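Local coordinates for protein Rho guanine nucleotide exchange factor 12 (Homo sapiens, PDB 1TXD) that acts as a guanine nucleotide exchange factor for the small GTPase RhoA through its tandem DH and PH domains, the part of the longer protein described here, at residues A[45-50]-A[152-158]; A[39-43]-A[169-173]; A[259-263]-A[356-360]. The protein carries 1 engineered substitution. All coordinates share one frame; numbering follows the deposited sequence.

Contact 1: residues A[45-50]-A[152-158]; sequences VLDQVF and AESNPLC
Cys158 SG rests against the Phe50 ring, 3.7 Å from CE2, in an oblique sulfur-aromatic contact: the sulfur lies 4.8 Å from the ring centroid and 72° off the ring normal. The first torsion of Phe50 (chi1 -64°) sets CG anti to its carbonyl carbon, and from there the ring reaches Ala152 and Glu153. Ala152 CB meets the ring obliquely at CE1, 3.6 Å away, while Glu153 CG comes to its edge, near the ring plane, 3.9 Å from CZ. Val49, the residue before Phe50, lays CG1 over one face of the ring, toward its rim, and the same methyl meets Ala152 CB at 3.8 Å; Val49 CG2 turns to Leu157 CD1. Val45 CG2 continues the apolar line at Leu157 CB. An Asx turn marks the bend in the partner backbone, Asn155 OD1 accepting from Leu157 N at 3.1 Å with an N-H...O angle of 170°, and Leu157 and Cys158 follow it, beside helix 20-57. The Glu153 carboxylate is engaged by Leu163 N. Within the DH helical bundle, Phe50 and Leu46 also touch helix 163-166 through Leu163 and Ile166, and Leu46 and Asp47 lean on helix 72-90.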
ATOM      1  N   VAL A  45     -17.167   3.630 -12.151  1.00 19.87           N
ATOM      2  CA  VAL A  45     -16.724   2.602 -13.108  1.00 22.40           C
ATOM      3  C   VAL A  45     -16.325   1.321 -12.382  1.00 21.82           C
ATOM      4  O   VAL A  45     -16.855   0.297 -12.737  1.00 23.28           O
ATOM      5  CB  VAL A  45     -15.555   3.037 -14.074  1.00 22.49           C
ATOM      6  CG1 VAL A  45     -15.068   1.846 -14.982  1.00 23.99           C
ATOM      7  CG2 VAL A  45     -15.948   4.164 -14.920  1.00 23.15           C
ATOM      8  N   LEU A  46     -15.369   1.344 -11.423  1.00 21.72           N
ATOM      9  CA  LEU A  46     -15.096   0.161 -10.611  1.00 18.69           C
ATOM     10  C   LEU A  46     -16.395  -0.465 -10.167  1.00 18.73           C
ATOM     11  O   LEU A  46     -16.582  -1.696 -10.260  1.00 21.06           O
ATOM     12  CB  LEU A  46     -14.354   0.470  -9.346  1.00 14.15           C
ATOM     13  CG  LEU A  46     -12.847   0.601  -9.628  1.00 15.34           C
ATOM     14  CD1 LEU A  46     -12.212   0.927  -8.374  1.00 17.01           C
ATOM     15  CD2 LEU A  46     -12.373  -0.776 -10.150  1.00 15.70           C
ATOM     16  N   ASP A  47     -17.176   0.346  -9.522  1.00 14.42           N
ATOM     17  CA  ASP A  47     -18.456  -0.154  -8.933  1.00 19.83           C
ATOM     18  C   ASP A  47     -19.358  -0.728  -9.968  1.00 18.91           C
ATOM     19  O   ASP A  47     -19.936  -1.805  -9.748  1.00 23.54           O
ATOM     20  CB  ASP A  47     -19.164   0.929  -8.073  1.00 17.34           C
ATOM     21  CG  ASP A  47     -20.433   0.453  -7.467  1.00 22.48           C
ATOM     22  OD1 ASP A  47     -21.480   0.992  -7.878  1.00 22.49           O
ATOM     23  OD2 ASP A  47     -20.513  -0.513  -6.670  1.00 24.88           O
ATOM     24  N   GLN A  48     -19.578  -0.037 -11.060  1.00 21.01           N
ATOM     25  CA  GLN A  48     -20.741  -0.429 -11.906  1.00 23.30           C
ATOM     26  C   GLN A  48     -20.327  -1.492 -12.931  1.00 24.24           C
ATOM     27  O   GLN A  48     -21.073  -2.445 -13.191  1.00 21.73           O
ATOM     28  CB  GLN A  48     -21.390   0.766 -12.599  1.00 25.58           C
ATOM     29  CG  GLN A  48     -22.314   1.633 -11.687  1.00 29.17           C
ATOM     30  CD  GLN A  48     -23.450   0.838 -11.049  1.00 31.28           C
ATOM     31  OE1 GLN A  48     -24.364   0.380 -11.748  1.00 39.86           O
ATOM     32  NE2 GLN A  48     -23.416   0.690  -9.724  1.00 31.63           N
ATOM     33  N   VAL A  49     -19.096  -1.370 -13.437  1.00 24.43           N
ATOM     34  CA  VAL A  49     -18.642  -2.262 -14.499  1.00 24.22           C
ATOM     35  C   VAL A  49     -18.158  -3.597 -13.911  1.00 24.47           C
ATOM     36  O   VAL A  49     -18.455  -4.631 -14.504  1.00 21.68           O
ATOM     37  CB  VAL A  49     -17.576  -1.613 -15.405  1.00 23.73           C
ATOM     38  CG1 VAL A  49     -17.044  -2.612 -16.422  1.00 24.87           C
ATOM     39  CG2 VAL A  49     -18.162  -0.405 -16.109  1.00 24.72           C
ATOM     40  N   PHE A  50     -17.487  -3.542 -12.733  1.00 23.03           N
ATOM     41  CA  PHE A  50     -16.868  -4.662 -12.097  1.00 21.36           C
ATOM     42  C   PHE A  50     -17.637  -5.212 -10.920  1.00 20.18           C
ATOM     43  O   PHE A  50     -18.053  -6.358 -10.971  1.00 20.79           O
ATOM     44  CB  PHE A  50     -15.388  -4.362 -11.687  1.00 18.93           C
ATOM     45  CG  PHE A  50     -14.523  -4.103 -12.853  1.00 18.99           C
ATOM     46  CD1 PHE A  50     -13.970  -5.152 -13.582  1.00 16.22           C
ATOM     47  CD2 PHE A  50     -14.366  -2.824 -13.337  1.00 19.94           C
ATOM     48  CE1 PHE A  50     -13.260  -4.917 -14.730  1.00 18.05           C
ATOM     49  CE2 PHE A  50     -13.624  -2.584 -14.488  1.00 20.38           C
ATOM     50  CZ  PHE A  50     -13.069  -3.637 -15.183  1.00 20.41           C
ATOM     51  N   ALA A 152     -15.530  -7.296 -19.130  1.00 20.88           N
ATOM     52  CA  ALA A 152     -15.786  -6.020 -18.478  1.00 20.79           C
ATOM     53  C   ALA A 152     -14.808  -4.963 -18.952  1.00 22.19           C
ATOM     54  O   ALA A 152     -15.227  -3.809 -19.165  1.00 22.26           O
ATOM     55  CB  ALA A 152     -15.733  -6.132 -16.971  1.00 20.46           C
ATOM     56  N   GLU A 153     -13.538  -5.346 -19.094  1.00 20.52           N
ATOM     57  CA  GLU A 153     -12.484  -4.437 -19.504  1.00 23.60           C
ATOM     58  C   GLU A 153     -12.607  -4.000 -20.990  1.00 22.74           C
ATOM     59  O   GLU A 153     -11.967  -3.058 -21.419  1.00 20.32           O
ATOM     60  CB  GLU A 153     -11.076  -5.054 -19.279  1.00 24.12           C
ATOM     61  CG  GLU A 153     -10.765  -5.359 -17.835  1.00 25.89           C
ATOM     62  CD  GLU A 153      -9.475  -6.140 -17.616  1.00 28.99           C
ATOM     63  OE1 GLU A 153      -9.012  -6.823 -18.543  1.00 31.64           O
ATOM     64  OE2 GLU A 153      -8.936  -6.083 -16.486  1.00 29.89           O
ATOM     65  N   SER A 154     -13.406  -4.717 -21.750  1.00 23.52           N
ATOM     66  CA  SER A 154     -13.765  -4.294 -23.084  1.00 23.74           C
ATOM     67  C   SER A 154     -14.796  -3.137 -23.098  1.00 23.88           C
ATOM     68  O   SER A 154     -14.898  -2.433 -24.098  1.00 21.27           O
ATOM     69  CB  SER A 154     -14.250  -5.493 -23.907  1.00 24.21           C
ATOM     70  OG  SER A 154     -15.630  -5.722 -23.735  1.00 25.36           O
ATOM     71  N   ASN A 155     -15.536  -2.940 -21.993  1.00 22.84           N
ATOM     72  CA  ASN A 155     -16.434  -1.782 -21.836  1.00 22.32           C
ATOM     73  C   ASN A 155     -15.685  -0.491 -22.127  1.00 20.00           C
ATOM     74  O   ASN A 155     -14.637  -0.296 -21.553  1.00 21.82           O
ATOM     75  CB  ASN A 155     -16.995  -1.719 -20.389  1.00 22.86           C
ATOM     76  CG  ASN A 155     -18.255  -0.891 -20.287  1.00 21.85           C
ATOM     77  OD1 ASN A 155     -18.280   0.240 -20.707  1.00 24.02           O
ATOM     78  ND2 ASN A 155     -19.304  -1.464 -19.750  1.00 22.38           N
ATOM     79  N   PRO A 156     -16.174   0.368 -23.013  1.00 19.98           N
ATOM     80  CA  PRO A 156     -15.525   1.678 -23.271  1.00 19.60           C
ATOM     81  C   PRO A 156     -15.256   2.542 -22.045  1.00 19.25           C
ATOM     82  O   PRO A 156     -14.298   3.323 -22.063  1.00 17.95           O
ATOM     83  CB  PRO A 156     -16.505   2.403 -24.235  1.00 20.47           C
ATOM     84  CG  PRO A 156     -17.286   1.325 -24.899  1.00 19.48           C
ATOM     85  CD  PRO A 156     -17.313   0.129 -23.936  1.00 20.13           C
ATOM     86  N   LEU A 157     -16.045   2.383 -20.976  1.00 20.00           N
ATOM     87  CA  LEU A 157     -15.853   3.191 -19.754  1.00 19.37           C
ATOM     88  C   LEU A 157     -14.491   2.938 -19.115  1.00 19.62           C
ATOM     89  O   LEU A 157     -13.976   3.763 -18.368  1.00 19.76           O
ATOM     90  CB  LEU A 157     -16.986   2.962 -18.762  1.00 20.16           C
ATOM     91  CG  LEU A 157     -18.408   3.182 -19.299  1.00 23.06           C
ATOM     92  CD1 LEU A 157     -19.415   2.709 -18.266  1.00 23.71           C
ATOM     93  CD2 LEU A 157     -18.641   4.638 -19.605  1.00 25.33           C
ATOM     94  N   CYS A 158     -13.888   1.812 -19.461  1.00 19.77           N
ATOM     95  CA  CYS A 158     -12.607   1.434 -18.950  1.00 20.75           C
ATOM     96  C   CYS A 158     -11.482   2.130 -19.664  1.00 21.76           C
ATOM     97  O   CYS A 158     -10.347   2.159 -19.156  1.00 22.71           O
ATOM     98  CB  CYS A 158     -12.422  -0.084 -19.064  1.00 23.13           C
ATOM     99  SG  CYS A 158     -13.391  -1.053 -17.864  1.00 22.92           S
TER

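Contact 2: residues A[39-43]-A[169-173]; sequences HVRTL and TQMQR
Two antiparallel helices of the DH helical bundle, 20-57 and 169-186, face each other here; the axes of their short segments approach to 10.9 Å. A single hydrogen bond links them through these side chains: His39 NE2 donates to Gln170 OE1 at 2.9 Å. The acceptor lies in the imidazole plane, yet the donor stands 37° out of the amide carbonyl plane, and the N-H...O angle of 144° is bent. The direction of the bond puts a proton on His39 NE2. The other end of the amide, Gln170 NE2, bonds to His79 NE2 of helix 72-90, and these two hydrogen bonds fix the amide's rotation; His79 separately meets the His39 ring edge-to-face. Leu43 CD1 packs against Gln170 OE1 at 3.7 Å. Beyond the histidine, Arg173 sends its guanidinium back to helix 20-57, where NH2 forms a salt bridge with Glu36 and NH1 bonds to Thr35. Near the start of helix 169-186, Thr42 and Thr169 meet tip to tip, with Thr42 CG2 3.6 Å from Thr169 OG1, which itself bonds to Ile166 O. With chi1 at -176°, Arg173 CG stands anti to the backbone N and over the centre of the His39 ring, a CH-pi contact 3.7 Å from the centroid.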
ATOM      1  N   HIS A  39     -12.977  11.968 -10.176  1.00 23.94           N
ATOM      2  CA  HIS A  39     -12.669  10.869  -9.263  1.00 24.59           C
ATOM      3  C   HIS A  39     -13.860   9.992  -8.923  1.00 22.37           C
ATOM      4  O   HIS A  39     -13.780   8.765  -8.964  1.00 22.06           O
ATOM      5  CB  HIS A  39     -12.089  11.357  -7.946  1.00 23.28           C
ATOM      6  CG  HIS A  39     -11.628  10.244  -7.077  1.00 24.07           C
ATOM      7  ND1 HIS A  39     -10.558   9.440  -7.422  1.00 25.17           N
ATOM      8  CD2 HIS A  39     -12.155   9.717  -5.945  1.00 22.93           C
ATOM      9  CE1 HIS A  39     -10.407   8.517  -6.492  1.00 22.59           C
ATOM     10  NE2 HIS A  39     -11.341   8.688  -5.572  1.00 22.83           N
ATOM     11  N   VAL A  40     -14.931  10.646  -8.529  1.00 23.02           N
ATOM     12  CA  VAL A  40     -16.207   9.991  -8.319  1.00 21.98           C
ATOM     13  C   VAL A  40     -16.628   9.132  -9.482  1.00 22.88           C
ATOM     14  O   VAL A  40     -17.131   8.015  -9.288  1.00 22.92           O
ATOM     15  CB  VAL A  40     -17.308  11.002  -7.973  1.00 22.31           C
ATOM     16  CG1 VAL A  40     -18.733  10.370  -8.012  1.00 21.32           C
ATOM     17  CG2 VAL A  40     -17.087  11.564  -6.566  1.00 20.66           C
ATOM     18  N   ARG A  41     -16.477   9.665 -10.683  1.00 22.83           N
ATOM     19  CA  ARG A  41     -16.887   8.989 -11.916  1.00 22.63           C
ATOM     20  C   ARG A  41     -16.109   7.702 -12.166  1.00 20.26           C
ATOM     21  O   ARG A  41     -16.659   6.757 -12.669  1.00 16.31           O
ATOM     22  CB  ARG A  41     -16.726   9.927 -13.121  1.00 25.41           C
ATOM     23  CG  ARG A  41     -17.862   9.812 -14.116  1.00 30.78           C
ATOM     24  CD  ARG A  41     -17.749  10.768 -15.323  1.00 34.33           C
ATOM     25  NE  ARG A  41     -18.521  11.980 -15.061  1.00 37.35           N
ATOM     26  CZ  ARG A  41     -18.034  13.182 -14.719  1.00 38.20           C
ATOM     27  NH1 ARG A  41     -16.731  13.415 -14.613  1.00 39.19           N
ATOM     28  NH2 ARG A  41     -18.879  14.177 -14.512  1.00 38.25           N
ATOM     29  N   THR A  42     -14.814   7.737 -11.852  1.00 18.17           N
ATOM     30  CA  THR A  42     -13.900   6.633 -11.907  1.00 19.92           C
ATOM     31  C   THR A  42     -14.327   5.535 -10.934  1.00 20.87           C
ATOM     32  O   THR A  42     -14.374   4.314 -11.274  1.00 17.18           O
ATOM     33  CB  THR A  42     -12.502   7.202 -11.525  1.00 21.49           C
ATOM     34  OG1 THR A  42     -12.059   8.037 -12.578  1.00 21.33           O
ATOM     35  CG2 THR A  42     -11.453   6.222 -11.546  1.00 21.21           C
ATOM     36  N   LEU A  43     -14.700   5.974  -9.730  1.00 19.43           N
ATOM     37  CA  LEU A  43     -15.084   5.034  -8.711  1.00 19.15           C
ATOM     38  C   LEU A  43     -16.423   4.376  -9.120  1.00 16.78           C
ATOM     39  O   LEU A  43     -16.611   3.168  -8.878  1.00 16.73           O
ATOM     40  CB  LEU A  43     -15.163   5.695  -7.335  1.00 17.92           C
ATOM     41  CG  LEU A  43     -13.831   6.049  -6.655  1.00 20.24           C
ATOM     42  CD1 LEU A  43     -14.083   6.618  -5.253  1.00 22.38           C
ATOM     43  CD2 LEU A  43     -12.893   4.906  -6.574  1.00 20.28           C
ATOM     44  N   THR A 169      -6.495   4.090  -8.463  1.00 20.12           N
ATOM     45  CA  THR A 169      -6.933   5.466  -8.602  1.00 21.67           C
ATOM     46  C   THR A 169      -7.209   6.086  -7.237  1.00 23.35           C
ATOM     47  O   THR A 169      -6.929   7.309  -7.094  1.00 24.55           O
ATOM     48  CB  THR A 169      -8.138   5.653  -9.513  1.00 22.68           C
ATOM     49  OG1 THR A 169      -9.205   4.769  -9.120  1.00 26.44           O
ATOM     50  CG2 THR A 169      -7.779   5.250 -10.943  1.00 25.88           C
ATOM     51  N   GLN A 170      -7.674   5.294  -6.240  1.00 20.38           N
ATOM     52  CA  GLN A 170      -7.864   5.840  -4.898  1.00 19.85           C
ATOM     53  C   GLN A 170      -6.550   6.377  -4.276  1.00 20.70           C
ATOM     54  O   GLN A 170      -6.497   7.527  -3.809  1.00 21.16           O
ATOM     55  CB  GLN A 170      -8.421   4.816  -3.954  1.00 22.22           C
ATOM     56  CG  GLN A 170      -8.815   5.411  -2.632  1.00 23.27           C
ATOM     57  CD  GLN A 170      -9.962   6.502  -2.742  1.00 23.94           C
ATOM     58  OE1 GLN A 170     -10.713   6.584  -3.750  1.00 24.66           O
ATOM     59  NE2 GLN A 170     -10.077   7.317  -1.700  1.00 23.37           N
ATOM     60  N   MET A 171      -5.490   5.577  -4.272  1.00 19.62           N
ATOM     61  CA  MET A 171      -4.211   6.046  -3.715  1.00 19.48           C
ATOM     62  C   MET A 171      -3.779   7.296  -4.451  1.00 20.93           C
ATOM     63  O   MET A 171      -3.325   8.241  -3.809  1.00 22.28           O
ATOM     64  CB  MET A 171      -3.148   4.936  -3.785  1.00 20.97           C
ATOM     65  CG  MET A 171      -1.710   5.288  -3.302  1.00 24.41           C
ATOM     66  SD  MET A 171      -1.555   5.290  -1.479  1.00 27.61           S
ATOM     67  CE  MET A 171      -1.458   6.984  -1.192  1.00 26.01           C
ATOM     68  N   GLN A 172      -3.921   7.345  -5.782  1.00 22.00           N
ATOM     69  CA  GLN A 172      -3.362   8.468  -6.544  1.00 21.97           C
ATOM     70  C   GLN A 172      -4.056   9.773  -6.118  1.00 21.48           C
ATOM     71  O   GLN A 172      -3.419  10.793  -5.907  1.00 20.03           O
ATOM     72  CB  GLN A 172      -3.471   8.278  -8.075  1.00 23.72           C
ATOM     73  CG  GLN A 172      -2.731   9.427  -8.882  1.00 31.08           C
ATOM     74  CD  GLN A 172      -1.189   9.445  -8.696  1.00 34.17           C
ATOM     75  OE1 GLN A 172      -0.625   8.555  -8.033  1.00 38.25           O
ATOM     76  NE2 GLN A 172      -0.500  10.444  -9.300  1.00 37.56           N
ATOM     77  N   ARG A 173      -5.376   9.699  -5.992  1.00 20.40           N
ATOM     78  CA  ARG A 173      -6.210  10.797  -5.552  1.00 22.51           C
ATOM     79  C   ARG A 173      -5.732  11.410  -4.240  1.00 21.37           C
ATOM     80  O   ARG A 173      -5.647  12.635  -4.077  1.00 20.14           O
ATOM     81  CB  ARG A 173      -7.698  10.350  -5.465  1.00 21.35           C
ATOM     82  CG  ARG A 173      -8.642  11.515  -5.103  1.00 25.99           C
ATOM     83  CD  ARG A 173      -8.485  12.746  -6.001  1.00 26.44           C
ATOM     84  NE  ARG A 173      -9.511  13.762  -5.750  1.00 26.30           N
ATOM     85  CZ  ARG A 173      -9.465  14.999  -6.256  1.00 26.58           C
ATOM     86  NH1 ARG A 173      -8.528  15.294  -7.087  1.00 28.86           N
ATOM     87  NH2 ARG A 173     -10.377  15.936  -5.972  1.00 26.09           N
TER

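Contact 3: residues A[259-263]-A[356-360]; sequences HEGPL and EKTVW
Trp360 is held between His259 and Leu263, one on each face of its indole, and this sandwich is the tight part of the contact between strand 257-266 and helix 354-374 of the PH domain. On one face the His259 ring arrives edge-on, its plane 67° from that of the indole and its centroid 4.6 Å from that of the six-membered ring. The opposite face receives Leu263 CD2 in a CH-pi contact, 3.7 Å from the centroid of the five-membered ring. Between them the strand backbone closes the rim, with Gly261 N 3.4 Å from Trp360 CZ2, near the ring plane. The looser side lies at Glu356 OE2, 4.3 Å from Pro262 CD and 4.1 Å from Gly261 CA. Val359 is exposed to solvent yet closely packed, its CG1 3.3 Å from His259 NE2 and oblique to that ring. Partly exposed Glu356 reaches from the helix toward the strand, CG anti to the backbone N (chi1 170°), and its extended chain presents OE2 on its anti side to Trp360 NE1, a 3.1 Å bond bent to 140°. Leu279 and Thr277 of strand 275-280 also touch the indole, joining the C-terminal helix to the beta sandwich. The chemistry implies a division of labour: the helix supplies the acceptor for its own indole N-H, while attachment to the strand rests largely on the indole's faces and rim, with Val359 against His259.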
ATOM      1  N   HIS A 259      13.768  -8.266   7.062  1.00 58.94           N
ATOM      2  CA  HIS A 259      14.742  -8.208   5.979  1.00 59.54           C
ATOM      3  C   HIS A 259      14.674  -9.450   5.085  1.00 58.11           C
ATOM      4  O   HIS A 259      14.158 -10.489   5.485  1.00 56.05           O
ATOM      5  CB  HIS A 259      16.161  -8.039   6.562  1.00 61.45           C
ATOM      6  CG  HIS A 259      17.140  -7.464   5.592  1.00 64.69           C
ATOM      7  ND1 HIS A 259      17.853  -8.244   4.709  1.00 67.84           N
ATOM      8  CD2 HIS A 259      17.496  -6.185   5.336  1.00 67.49           C
ATOM      9  CE1 HIS A 259      18.615  -7.471   3.956  1.00 69.08           C
ATOM     10  NE2 HIS A 259      18.418  -6.216   4.317  1.00 69.21           N
ATOM     11  N   GLU A 260      15.193  -9.322   3.872  1.00 58.12           N
ATOM     12  CA  GLU A 260      15.340 -10.452   2.964  1.00 59.53           C
ATOM     13  C   GLU A 260      16.425 -10.203   1.913  1.00 60.75           C
ATOM     14  O   GLU A 260      16.703  -9.055   1.541  1.00 61.84           O
ATOM     15  CB  GLU A 260      14.013 -10.736   2.253  1.00 60.18           C
ATOM     16  CG  GLU A 260      13.632  -9.662   1.246  1.00 60.96           C
ATOM     17  CD  GLU A 260      12.224  -9.813   0.727  1.00 61.25           C
ATOM     18  OE1 GLU A 260      11.915 -10.868   0.146  1.00 62.43           O
ATOM     19  OE2 GLU A 260      11.432  -8.873   0.903  1.00 62.04           O
ATOM     20  N   GLY A 261      17.036 -11.281   1.427  1.00 61.28           N
ATOM     21  CA  GLY A 261      17.986 -11.182   0.328  1.00 60.80           C
ATOM     22  C   GLY A 261      18.622 -12.494  -0.106  1.00 60.24           C
ATOM     23  O   GLY A 261      18.397 -13.539   0.506  1.00 59.53           O
ATOM     24  N   PRO A 262      19.420 -12.440  -1.169  1.00 59.96           N
ATOM     25  CA  PRO A 262      20.264 -13.578  -1.553  1.00 60.36           C
ATOM     26  C   PRO A 262      21.528 -13.730  -0.664  1.00 60.28           C
ATOM     27  O   PRO A 262      22.425 -12.875  -0.706  1.00 59.44           O
ATOM     28  CB  PRO A 262      20.658 -13.264  -3.007  1.00 60.32           C
ATOM     29  CG  PRO A 262      20.073 -11.918  -3.334  1.00 60.25           C
ATOM     30  CD  PRO A 262      19.601 -11.290  -2.071  1.00 59.80           C
ATOM     31  N   LEU A 263      21.569 -14.795   0.136  1.00 60.50           N
ATOM     32  CA  LEU A 263      22.805 -15.250   0.784  1.00 61.21           C
ATOM     33  C   LEU A 263      23.301 -16.537   0.120  1.00 61.84           C
ATOM     34  O   LEU A 263      22.571 -17.184  -0.618  1.00 62.15           O
ATOM     35  CB  LEU A 263      22.601 -15.509   2.285  1.00 60.70           C
ATOM     36  CG  LEU A 263      22.055 -14.366   3.145  1.00 60.31           C
ATOM     37  CD1 LEU A 263      21.864 -14.816   4.582  1.00 59.60           C
ATOM     38  CD2 LEU A 263      22.952 -13.141   3.078  1.00 60.40           C
ATOM     39  N   GLU A 356      25.878  -4.916   2.113  1.00 82.14           N
ATOM     40  CA  GLU A 356      24.675  -5.656   2.508  1.00 81.63           C
ATOM     41  C   GLU A 356      24.864  -6.562   3.728  1.00 80.89           C
ATOM     42  O   GLU A 356      23.953  -6.677   4.539  1.00 80.61           O
ATOM     43  CB  GLU A 356      24.104  -6.465   1.335  1.00 82.16           C
ATOM     44  CG  GLU A 356      23.007  -7.449   1.743  1.00 82.35           C
ATOM     45  CD  GLU A 356      22.149  -7.916   0.591  1.00 81.79           C
ATOM     46  OE1 GLU A 356      22.539  -7.677  -0.572  1.00 81.71           O
ATOM     47  OE2 GLU A 356      21.095  -8.532   0.858  1.00 81.67           O
ATOM     48  N   LYS A 357      26.027  -7.203   3.864  1.00 80.11           N
ATOM     49  CA  LYS A 357      26.281  -8.050   5.031  1.00 79.34           C
ATOM     50  C   LYS A 357      26.385  -7.237   6.321  1.00 78.51           C
ATOM     51  O   LYS A 357      26.258  -7.800   7.406  1.00 77.67           O
ATOM     52  CB  LYS A 357      27.533  -8.937   4.856  1.00 79.39           C
ATOM     53  CG  LYS A 357      28.862  -8.217   4.952  1.00 79.11           C
ATOM     54  CD  LYS A 357      29.451  -8.219   6.369  1.00 79.26           C
ATOM     55  CE  LYS A 357      30.929  -7.873   6.354  1.00 79.06           C
ATOM     56  NZ  LYS A 357      31.288  -6.907   7.428  1.00 79.86           N
ATOM     57  N   THR A 358      26.616  -5.928   6.213  1.00 77.43           N
ATOM     58  CA  THR A 358      26.647  -5.076   7.405  1.00 77.02           C
ATOM     59  C   THR A 358      25.223  -4.757   7.835  1.00 75.22           C
ATOM     60  O   THR A 358      24.954  -4.620   9.025  1.00 75.11           O
ATOM     61  CB  THR A 358      27.467  -3.770   7.196  1.00 77.29           C
ATOM     62  OG1 THR A 358      28.462  -3.956   6.185  1.00 78.40           O
ATOM     63  CG2 THR A 358      28.286  -3.447   8.441  1.00 77.36           C
ATOM     64  N   VAL A 359      24.321  -4.641   6.862  1.00 73.75           N
ATOM     65  CA  VAL A 359      22.885  -4.573   7.134  1.00 71.90           C
ATOM     66  C   VAL A 359      22.406  -5.899   7.757  1.00 69.73           C
ATOM     67  O   VAL A 359      21.746  -5.895   8.795  1.00 69.03           O
ATOM     68  CB  VAL A 359      22.093  -4.220   5.854  1.00 72.59           C
ATOM     69  CG1 VAL A 359      20.594  -4.445   6.032  1.00 73.33           C
ATOM     70  CG2 VAL A 359      22.359  -2.772   5.446  1.00 73.17           C
ATOM     71  N   TRP A 360      22.774  -7.027   7.156  1.00 67.47           N
ATOM     72  CA  TRP A 360      22.365  -8.335   7.671  1.00 66.19           C
ATOM     73  C   TRP A 360      22.822  -8.510   9.115  1.00 65.99           C
ATOM     74  O   TRP A 360      22.033  -8.905   9.973  1.00 65.08           O
ATOM     75  CB  TRP A 360      22.915  -9.481   6.808  1.00 65.69           C
ATOM     76  CG  TRP A 360      22.037  -9.889   5.633  1.00 64.55           C
ATOM     77  CD1 TRP A 360      22.272  -9.632   4.315  1.00 64.11           C
ATOM     78  CD2 TRP A 360      20.816 -10.649   5.675  1.00 63.50           C
ATOM     79  NE1 TRP A 360      21.270 -10.164   3.538  1.00 64.67           N
ATOM     80  CE2 TRP A 360      20.362 -10.793   4.349  1.00 63.63           C
ATOM     81  CE3 TRP A 360      20.049 -11.211   6.703  1.00 63.16           C
ATOM     82  CZ2 TRP A 360      19.201 -11.486   4.026  1.00 62.85           C
ATOM     83  CZ3 TRP A 360      18.883 -11.897   6.375  1.00 62.52           C
ATOM     84  CH2 TRP A 360      18.475 -12.025   5.053  1.00 62.48           C
TER

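Contacts 1 and 2 share helix 20-57 of the DH domain, with centres 14 Å apart; contact 1 is nested along the chain within the loop closed by contact 2. Contact 3 lies in the PH domain, its centre about 43 Å from that of contact 1 and 38 Å from that of contact 2. Contact 2 is the buried one, and polar groups bridge its helices directly. Contacts 1 and 3 are partly buried and join their segments by apolar and aromatic packing; no side-chain hydrogen bond joins the two segments of either. Contact 1 pairs a helix with residues of helix 143-154 and the turn and 3-10 segment after it, contact 2 two helices, and contact 3 a strand with the C-terminal helix.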